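Local coordinates for glycosylation Associate Protein 2 (Streptococcus agalactiae serotype V, PDB 6OYC) that forms part of the Gap123 complex and probably acts in the glycosylation and accessory Sec secretion of a surface adhesin, at residues 73-78 with 95-100; 104-109 with 288-293; 151-154 with 158-161. All coordinates share one frame; numbering follows the deposited sequence.

From the N terminus, contact 1 closes a short loop first: 73-78, between strands 62-65 and 86-89, meets the beginning of helix 96-104. The end of that helix and the turn beyond it open contact 2, which spans 178 intervening residues before 288-293 closes it, so contacts 1 and 2 follow in series. They touch through K105 NZ and S78 O, a probable hydrogen bond. Contact 3, a tight hairpin, falls within the span of contact 2, yet its nearest atoms lie about 32 Å away. Contact 1 is internal to the N-terminal parallel-sheet region, contact 2 joins that region to the eight-stranded mixed sheet, and contact 3 belongs to the antiparallel region between them in sequence.

Contact 1 of 3, residues 73-78 with 95-100; sequences ELSSLS and TGITEE
No ring takes part where L74 and S75 meet I97 and T98; branched methyls, hydroxyls and one water make the contact. L74 reaches across with one branch. Its CG stands anti to the backbone N (chi1 175°), which carries the isobutyl group toward the helix, and CD2 comes to 3.9 Å from T98 CA. The same methyl is 4.1 Å from T98 OG1, with the two side chains crossing at about a right angle. A methyl can offer only van der Waals packing here; the T98 hydroxyl makes its hydrogen bond with the backbone N of Y70, a bond that ties the helix to the loop just before 73-78.

The five-stranded parallel sheet here runs in the order 2-1-3-4-5 of flavodoxin-like folds. Helix 96-104 forms the beta-alpha-beta crossover from strand 86-89 to strand 108-110, whereas 73-78 lies in the link from strand 62-65 to strand 86-89. It packs between two helices: S76 and L77 touch I36 in helix 36-52, while L74 and S78 also touch F101 in helix 96-104.

On the more exposed side, at S75 and I97, the polar link is indirect. S75 OG stays 4.4 Å from I97 CB, but water 1 joins the segments, lying 2.7 Å from S75 OG and donating to I97 O at 3.1 Å. Within 73-78 the turn is held by a carbonyl that accepts twice: E73 O receives S76 OG at 2.7 Å, in the carbonyl plane, and S76 N at 2.8 Å. The first of these bonds folds the hydroxyl of S76 back onto its own segment. Backbone bonds of the same i+3 to i kind, L77 N to L74 O and S78 N to S75 O, carry on the succession of turns.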
loop_
_atom_site.group_PDB
_atom_site.type_symbol
_atom_site.label_atom_id
_atom_site.label_comp_id
_atom_site.label_asym_id
_atom_site.label_seq_id
_atom_site.Cartn_x
_atom_site.Cartn_y
_atom_site.Cartn_z
ATOM N N GLU B 73 -19.075 -20.941 20.955
ATOM C CA GLU B 73 -19.616 -19.582 21.021
ATOM C C GLU B 73 -18.698 -18.522 20.401
ATOM O O GLU B 73 -19.201 -17.481 19.959
ATOM C CB GLU B 73 -19.920 -19.220 22.466
ATOM C CG GLU B 73 -20.945 -20.147 23.105
ATOM C CD GLU B 73 -20.306 -21.337 23.810
ATOM O OE1 GLU B 73 -21.017 -21.991 24.605
ATOM O OE2 GLU B 73 -19.101 -21.620 23.569
ATOM N N LEU B 74 -17.382 -18.769 20.321
ATOM C CA LEU B 74 -16.469 -17.811 19.694
ATOM C C LEU B 74 -16.980 -17.352 18.333
ATOM O O LEU B 74 -16.832 -16.176 17.966
ATOM C CB LEU B 74 -15.068 -18.420 19.562
ATOM C CG LEU B 74 -13.980 -17.626 18.836
ATOM C CD1 LEU B 74 -13.496 -16.451 19.671
ATOM C CD2 LEU B 74 -12.808 -18.534 18.453
ATOM N N SER B 75 -17.615 -18.255 17.582
ATOM C CA SER B 75 -18.115 -17.894 16.259
ATOM C C SER B 75 -19.118 -16.747 16.316
ATOM O O SER B 75 -19.230 -15.967 15.359
ATOM C CB SER B 75 -18.762 -19.109 15.603
ATOM O OG SER B 75 -17.811 -20.120 15.375
ATOM N N SER B 76 -19.871 -16.632 17.412
ATOM C CA SER B 76 -20.834 -15.544 17.479
ATOM C C SER B 76 -20.182 -14.163 17.596
ATOM O O SER B 76 -20.893 -13.159 17.484
ATOM C CB SER B 76 -21.801 -15.766 18.642
ATOM O OG SER B 76 -21.145 -15.664 19.889
ATOM N N LEU B 77 -18.861 -14.071 17.806
ATOM C CA LEU B 77 -18.222 -12.760 17.788
ATOM C C LEU B 77 -17.899 -12.294 16.377
ATOM O O LEU B 77 -17.424 -11.170 16.206
ATOM C CB LEU B 77 -16.955 -12.769 18.645
ATOM C CG LEU B 77 -17.239 -13.088 20.118
ATOM C CD1 LEU B 77 -15.965 -13.057 20.950
ATOM C CD2 LEU B 77 -18.289 -12.137 20.697
ATOM N N SER B 78 -18.186 -13.117 15.372
ATOM C CA SER B 78 -17.803 -12.802 14.005
ATOM C C SER B 78 -18.490 -11.546 13.486
ATOM O O SER B 78 -17.892 -10.795 12.708
ATOM C CB SER B 78 -18.129 -13.997 13.113
ATOM O OG SER B 78 -18.002 -13.660 11.754
ATOM N N THR B 95 -7.095 -25.226 16.407
ATOM C CA THR B 95 -7.833 -26.259 15.690
ATOM C C THR B 95 -9.330 -25.965 15.777
ATOM O O THR B 95 -9.763 -24.986 16.392
ATOM C CB THR B 95 -7.539 -27.654 16.249
ATOM O OG1 THR B 95 -8.089 -27.746 17.563
ATOM C CG2 THR B 95 -6.048 -27.929 16.335
ATOM N N GLY B 96 -10.124 -26.830 15.152
ATOM C CA GLY B 96 -11.570 -26.767 15.234
ATOM C C GLY B 96 -12.129 -25.440 14.754
ATOM O O GLY B 96 -11.608 -24.800 13.838
ATOM N N ILE B 97 -13.223 -25.019 15.390
ATOM C CA ILE B 97 -13.871 -23.780 14.994
ATOM C C ILE B 97 -13.049 -22.567 15.405
ATOM O O ILE B 97 -13.207 -21.492 14.811
ATOM C CB ILE B 97 -15.286 -23.698 15.585
ATOM C CG1 ILE B 97 -15.224 -23.923 17.098
ATOM C CG2 ILE B 97 -16.202 -24.707 14.898
ATOM C CD1 ILE B 97 -15.218 -22.649 17.902
ATOM N N THR B 98 -12.202 -22.708 16.431
ATOM C CA THR B 98 -11.264 -21.644 16.762
ATOM C C THR B 98 -10.422 -21.291 15.550
ATOM O O THR B 98 -10.363 -20.123 15.141
ATOM C CB THR B 98 -10.371 -22.054 17.940
ATOM O OG1 THR B 98 -11.170 -22.280 19.116
ATOM C CG2 THR B 98 -9.344 -20.956 18.221
ATOM N N GLU B 99 -9.784 -22.295 14.938
ATOM C CA GLU B 99 -8.969 -22.019 13.762
ATOM C C GLU B 99 -9.817 -21.454 12.629
ATOM O O GLU B 99 -9.372 -20.557 11.905
ATOM C CB GLU B 99 -8.226 -23.276 13.313
ATOM C CG GLU B 99 -7.893 -23.310 11.819
ATOM C CD GLU B 99 -6.763 -22.354 11.436
ATOM O OE1 GLU B 99 -5.709 -22.349 12.120
ATOM O OE2 GLU B 99 -6.924 -21.602 10.443
ATOM N N GLU B 100 -11.050 -21.946 12.466
ATOM C CA GLU B 100 -11.903 -21.400 11.412
ATOM C C GLU B 100 -12.133 -19.920 11.634
ATOM O O GLU B 100 -12.083 -19.118 10.693
ATOM C CB GLU B 100 -13.256 -22.111 11.368
ATOM C CG GLU B 100 -13.236 -23.595 11.050
ATOM C CD GLU B 100 -14.629 -24.226 11.169
ATOM O OE1 GLU B 100 -14.718 -25.406 11.599
ATOM O OE2 GLU B 100 -15.623 -23.537 10.834
HETATM O O HOH W 1 -15.734 -20.228 13.610
#

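Contact 2 of 3, residues 104-109 with 288-293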
loop_
_atom_site.group_PDB
_atom_site.type_symbol
_atom_site.label_atom_id
_atom_site.label_comp_id
_atom_site.label_asym_id
_atom_site.label_seq_id
_atom_site.Cartn_x
_atom_site.Cartn_y
_atom_site.Cartn_z
ATOM N N SER B 104 -11.019 -16.914 9.098
ATOM C CA SER B 104 -11.964 -16.015 8.458
ATOM C C SER B 104 -11.679 -14.562 8.811
ATOM O O SER B 104 -12.074 -13.663 8.060
ATOM C CB SER B 104 -13.400 -16.376 8.838
ATOM O OG SER B 104 -13.699 -15.920 10.138
ATOM N N LYS B 105 -10.993 -14.311 9.924
ATOM C CA LYS B 105 -10.702 -12.950 10.343
ATOM C C LYS B 105 -9.247 -12.565 10.112
ATOM O O LYS B 105 -8.810 -11.519 10.612
ATOM C CB LYS B 105 -11.064 -12.763 11.815
ATOM C CG LYS B 105 -12.519 -13.037 12.130
ATOM C CD LYS B 105 -13.429 -12.154 11.304
ATOM C CE LYS B 105 -14.826 -12.117 11.889
ATOM N NZ LYS B 105 -15.728 -11.305 11.042
ATOM N N MET B 106 -8.501 -13.378 9.360
ATOM C CA MET B 106 -7.066 -13.185 9.148
ATOM C C MET B 106 -6.363 -12.786 10.440
ATOM O O MET B 106 -5.607 -11.822 10.476
ATOM C CB MET B 106 -6.793 -12.140 8.060
ATOM C CG MET B 106 -7.520 -12.412 6.749
ATOM S SD MET B 106 -6.990 -13.965 5.975
ATOM C CE MET B 106 -5.483 -13.444 5.162
ATOM N N ALA B 107 -6.641 -13.525 11.516
ATOM C CA ALA B 107 -6.142 -13.144 12.828
ATOM C C ALA B 107 -4.641 -12.893 12.780
ATOM O O ALA B 107 -3.890 -13.671 12.189
ATOM C CB ALA B 107 -6.452 -14.227 13.852
ATOM N N GLN B 108 -4.221 -11.784 13.382
ATOM C CA GLN B 108 -2.806 -11.474 13.532
ATOM C C GLN B 108 -2.241 -12.231 14.724
ATOM O O GLN B 108 -2.897 -12.380 15.760
ATOM C CB GLN B 108 -2.590 -9.961 13.718
ATOM C CG GLN B 108 -3.263 -9.080 12.651
ATOM C CD GLN B 108 -2.549 -7.747 12.451
ATOM O OE1 GLN B 108 -1.323 -7.700 12.436
ATOM N NE2 GLN B 108 -3.317 -6.659 12.296
ATOM N N ARG B 109 -1.021 -12.717 14.574
ATOM C CA ARG B 109 -0.369 -13.482 15.621
ATOM C C ARG B 109 0.593 -12.568 16.366
ATOM O O ARG B 109 1.373 -11.845 15.742
ATOM C CB ARG B 109 0.365 -14.685 15.027
ATOM C CG ARG B 109 -0.552 -15.624 14.258
ATOM C CD ARG B 109 -1.492 -16.365 15.200
ATOM N NE ARG B 109 -2.076 -17.551 14.570
ATOM C CZ ARG B 109 -1.800 -18.808 14.922
ATOM N NH1 ARG B 109 -0.953 -19.067 15.909
ATOM N NH2 ARG B 109 -2.393 -19.815 14.291
ATOM N N PHE B 288 -5.206 -7.305 1.445
ATOM C CA PHE B 288 -5.987 -8.476 1.054
ATOM C C PHE B 288 -7.079 -8.767 2.076
ATOM O O PHE B 288 -6.797 -8.857 3.274
ATOM C CB PHE B 288 -5.072 -9.693 0.879
ATOM C CG PHE B 288 -5.801 -11.013 0.777
ATOM C CD1 PHE B 288 -6.537 -11.337 -0.361
ATOM C CD2 PHE B 288 -5.709 -11.944 1.802
ATOM C CE1 PHE B 288 -7.191 -12.574 -0.461
ATOM C CE2 PHE B 288 -6.349 -13.180 1.707
ATOM C CZ PHE B 288 -7.093 -13.495 0.572
ATOM N N ASP B 289 -8.310 -8.916 1.595
ATOM C CA ASP B 289 -9.470 -9.272 2.423
ATOM C C ASP B 289 -10.145 -10.481 1.777
ATOM O O ASP B 289 -10.718 -10.342 0.674
ATOM C CB ASP B 289 -10.445 -8.097 2.541
ATOM C CG ASP B 289 -11.585 -8.347 3.544
ATOM O OD1 ASP B 289 -11.782 -9.491 4.009
ATOM O OD2 ASP B 289 -12.304 -7.381 3.870
ATOM N N PRO B 290 -10.108 -11.666 2.402
ATOM C CA PRO B 290 -10.726 -12.848 1.767
ATOM C C PRO B 290 -12.243 -12.842 1.804
ATOM O O PRO B 290 -12.852 -13.621 1.075
ATOM C CB PRO B 290 -10.164 -14.020 2.587
ATOM C CG PRO B 290 -10.040 -13.440 3.962
ATOM C CD PRO B 290 -9.629 -11.969 3.763
ATOM N N VAL B 291 -12.866 -12.021 2.651
ATOM C CA VAL B 291 -14.321 -11.870 2.724
ATOM C C VAL B 291 -15.003 -13.229 2.908
ATOM O O VAL B 291 -14.802 -13.882 3.937
ATOM C CB VAL B 291 -14.840 -11.094 1.499
ATOM C CG1 VAL B 291 -16.312 -10.613 1.706
ATOM C CG2 VAL B 291 -13.926 -9.889 1.260
ATOM N N ASP B 292 -15.832 -13.664 1.952
ATOM C CA ASP B 292 -16.579 -14.914 2.119
ATOM C C ASP B 292 -15.858 -16.121 1.536
ATOM O O ASP B 292 -16.427 -17.215 1.519
ATOM C CB ASP B 292 -17.992 -14.815 1.511
ATOM C CG ASP B 292 -17.990 -14.426 0.031
ATOM O OD1 ASP B 292 -17.025 -14.750 -0.701
ATOM O OD2 ASP B 292 -18.975 -13.791 -0.403
ATOM N N PHE B 293 -14.629 -15.946 1.054
ATOM C CA PHE B 293 -13.778 -17.036 0.583
ATOM C C PHE B 293 -14.370 -17.749 -0.629
ATOM O O PHE B 293 -13.994 -18.887 -0.935
ATOM C CB PHE B 293 -13.499 -18.053 1.694
ATOM C CG PHE B 293 -12.635 -17.535 2.823
ATOM C CD1 PHE B 293 -13.166 -16.704 3.804
ATOM C CD2 PHE B 293 -11.307 -17.936 2.939
ATOM C CE1 PHE B 293 -12.387 -16.263 4.874
ATOM C CE2 PHE B 293 -10.519 -17.498 4.009
ATOM C CZ PHE B 293 -11.063 -16.661 4.978
HETATM O O HOH W 2 -13.767 -12.536 6.259
#
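M106 crosses to P290 and F288 with a chain bent at both chi2 (-63°) and chi3 (-81°). CB points toward 288-293 but does not yet touch it. The next carbon, CG, rests 3.7 Å from P290 CD; the sulfur SD then passes P290 CG, also at 3.7 Å, as the two side chains slide by each other in opposite directions. At the tip, CE meets F288 CE2 at 3.6 Å, in the ring plane at its edge.

A second patch pairs S104 with F293, whose CE1 lies 3.6 Å from S104 CA in an oblique approach. P290 CB lies over one face of the F293 ring, off centre toward its rim. Water 2 bridges the backbones, donating to S104 O at 2.7 Å and to V291 O at 2.9 Å.

Both partners are shaped by turns. M106, at positive phi, is the C-prime residue of the Schellman motif ending helix 96-104. D289 OD1 accepts V291 N at 3.1 Å in an Asx turn, and P290 to F293 form a type II' turn.

The contact thus joins the link between helix 96-104 and strand 108-110 to the end of strand 283-289, in a mixed sheet consistent with an alpha/beta-hydrolase fold; helix 341-358 lines it, with F357 touching M106 and F293 and K354 touching F288.

Contact 3 of 3, residues 151-154 with 158-161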
loop_
_atom_site.group_PDB
_atom_site.type_symbol
_atom_site.label_atom_id
_atom_site.label_comp_id
_atom_site.label_asym_id
_atom_site.label_seq_id
_atom_site.Cartn_x
_atom_site.Cartn_y
_atom_site.Cartn_z
ATOM N N ASN B 151 24.873 15.202 -9.206
ATOM C CA ASN B 151 24.000 14.944 -10.351
ATOM C C ASN B 151 22.583 14.691 -9.876
ATOM O O ASN B 151 22.364 13.887 -8.969
ATOM C CB ASN B 151 24.404 13.694 -11.164
ATOM C CG ASN B 151 25.774 13.801 -11.754
ATOM O OD1 ASN B 151 26.207 14.882 -12.167
ATOM N ND2 ASN B 151 26.481 12.670 -11.811
ATOM N N TYR B 152 21.618 15.319 -10.528
ATOM C CA TYR B 152 20.221 14.948 -10.369
ATOM C C TYR B 152 19.834 14.106 -11.571
ATOM O O TYR B 152 19.971 14.559 -12.712
ATOM C CB TYR B 152 19.330 16.173 -10.239
ATOM C CG TYR B 152 19.537 16.841 -8.914
ATOM C CD1 TYR B 152 20.605 17.729 -8.722
ATOM C CD2 TYR B 152 18.702 16.565 -7.836
ATOM C CE1 TYR B 152 20.826 18.341 -7.508
ATOM C CE2 TYR B 152 18.906 17.180 -6.607
ATOM C CZ TYR B 152 19.978 18.067 -6.443
ATOM O OH TYR B 152 20.204 18.681 -5.220
ATOM N N GLN B 153 19.427 12.859 -11.311
ATOM C CA GLN B 153 18.907 11.961 -12.342
ATOM C C GLN B 153 17.400 12.171 -12.384
ATOM O O GLN B 153 16.616 11.454 -11.765
ATOM C CB GLN B 153 19.272 10.512 -12.047
ATOM C CG GLN B 153 20.764 10.202 -12.129
ATOM C CD GLN B 153 21.322 10.439 -13.528
ATOM O OE1 GLN B 153 20.593 10.348 -14.525
ATOM N NE2 GLN B 153 22.618 10.741 -13.611
ATOM N N GLY B 154 17.002 13.203 -13.110
ATOM C CA GLY B 154 15.609 13.534 -13.115
ATOM C C GLY B 154 15.138 14.057 -11.767
ATOM O O GLY B 154 15.910 14.524 -10.911
ATOM N N LEU B 158 19.152 11.901 -6.460
ATOM C CA LEU B 158 20.320 12.745 -6.294
ATOM C C LEU B 158 21.532 11.853 -6.077
ATOM O O LEU B 158 21.491 10.911 -5.271
ATOM C CB LEU B 158 20.157 13.717 -5.123
ATOM C CG LEU B 158 21.427 14.398 -4.613
ATOM C CD1 LEU B 158 22.135 15.183 -5.711
ATOM C CD2 LEU B 158 21.094 15.310 -3.420
ATOM N N GLU B 159 22.601 12.156 -6.799
ATOM C CA GLU B 159 23.808 11.349 -6.836
ATOM C C GLU B 159 24.971 12.214 -6.371
ATOM O O GLU B 159 25.239 13.268 -6.961
ATOM C CB GLU B 159 24.037 10.827 -8.254
ATOM C CG GLU B 159 24.953 9.644 -8.374
ATOM C CD GLU B 159 25.045 9.159 -9.804
ATOM O OE1 GLU B 159 24.396 9.777 -10.685
ATOM O OE2 GLU B 159 25.769 8.170 -10.043
ATOM N N LEU B 160 25.650 11.772 -5.316
ATOM C CA LEU B 160 26.810 12.451 -4.766
ATOM C C LEU B 160 27.999 11.514 -4.831
ATOM O O LEU B 160 27.895 10.351 -4.430
ATOM C CB LEU B 160 26.565 12.882 -3.324
ATOM C CG LEU B 160 25.313 13.747 -3.209
ATOM C CD1 LEU B 160 24.612 13.573 -1.869
ATOM C CD2 LEU B 160 25.702 15.194 -3.444
ATOM N N GLU B 161 29.128 12.025 -5.320
ATOM C CA GLU B 161 30.336 11.217 -5.427
ATOM C C GLU B 161 31.558 12.010 -4.984
ATOM O O GLU B 161 31.744 13.154 -5.413
ATOM C CB GLU B 161 30.516 10.718 -6.862
ATOM C CG GLU B 161 31.768 9.897 -7.073
ATOM C CD GLU B 161 31.811 9.268 -8.454
ATOM O OE1 GLU B 161 30.985 9.647 -9.318
ATOM O OE2 GLU B 161 32.669 8.385 -8.666
#
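Backbone hydrogen bonds pair N151 with E159 in both directions. N151 N donates to E159 O at 3.0 Å in an almost straight bond, 170° at the hydrogen. The return bond, E159 N to N151 O, is 2.8 Å long. These two bonds define a hydrogen-bonded antiparallel pair; Y152 and L158 form the adjoining non-hydrogen-bonded pair. N151 O also has a CA-H...O contact with L158 CA at 3.6 Å.

The apolar contact is a CH-pi interaction. L158 holds CG anti to its backbone N (chi1 165°), and this brings CD1 over one face of the Y152 ring, 3.8 Å from the centroid and 17° off the normal. Its other methyl, CD2, lies beside the phenol oxygen, 3.9 Å from Y152 OH. One branch therefore covers the ring while the second flanks its hydroxyl end.

The two strands, 149-153 and 157-165, make a beta hairpin at the surface. Strand 157-165 pairs on its other side with strand 251-262, through L158 with L254 and L160 with V252. The face bearing Y152 and L158 packs on I142 of strand 140-142, which belongs to a second antiparallel sheet; the two facing sheets are consistent with a beta-sandwich-like region.

Polar groups gather on the opposite face, around the carboxylate of E159. Its extended chain runs alongside N151, in the same direction, with N151 CB 3.9 Å from E159 OE1. Q153, bent at chi2, turns its amide back so that NE2 comes to 3.6 Å from E159 OE1, a proximity too long to count as a hydrogen bond. The second oxygen, E159 OE2, makes a long, weak ion pair with K253.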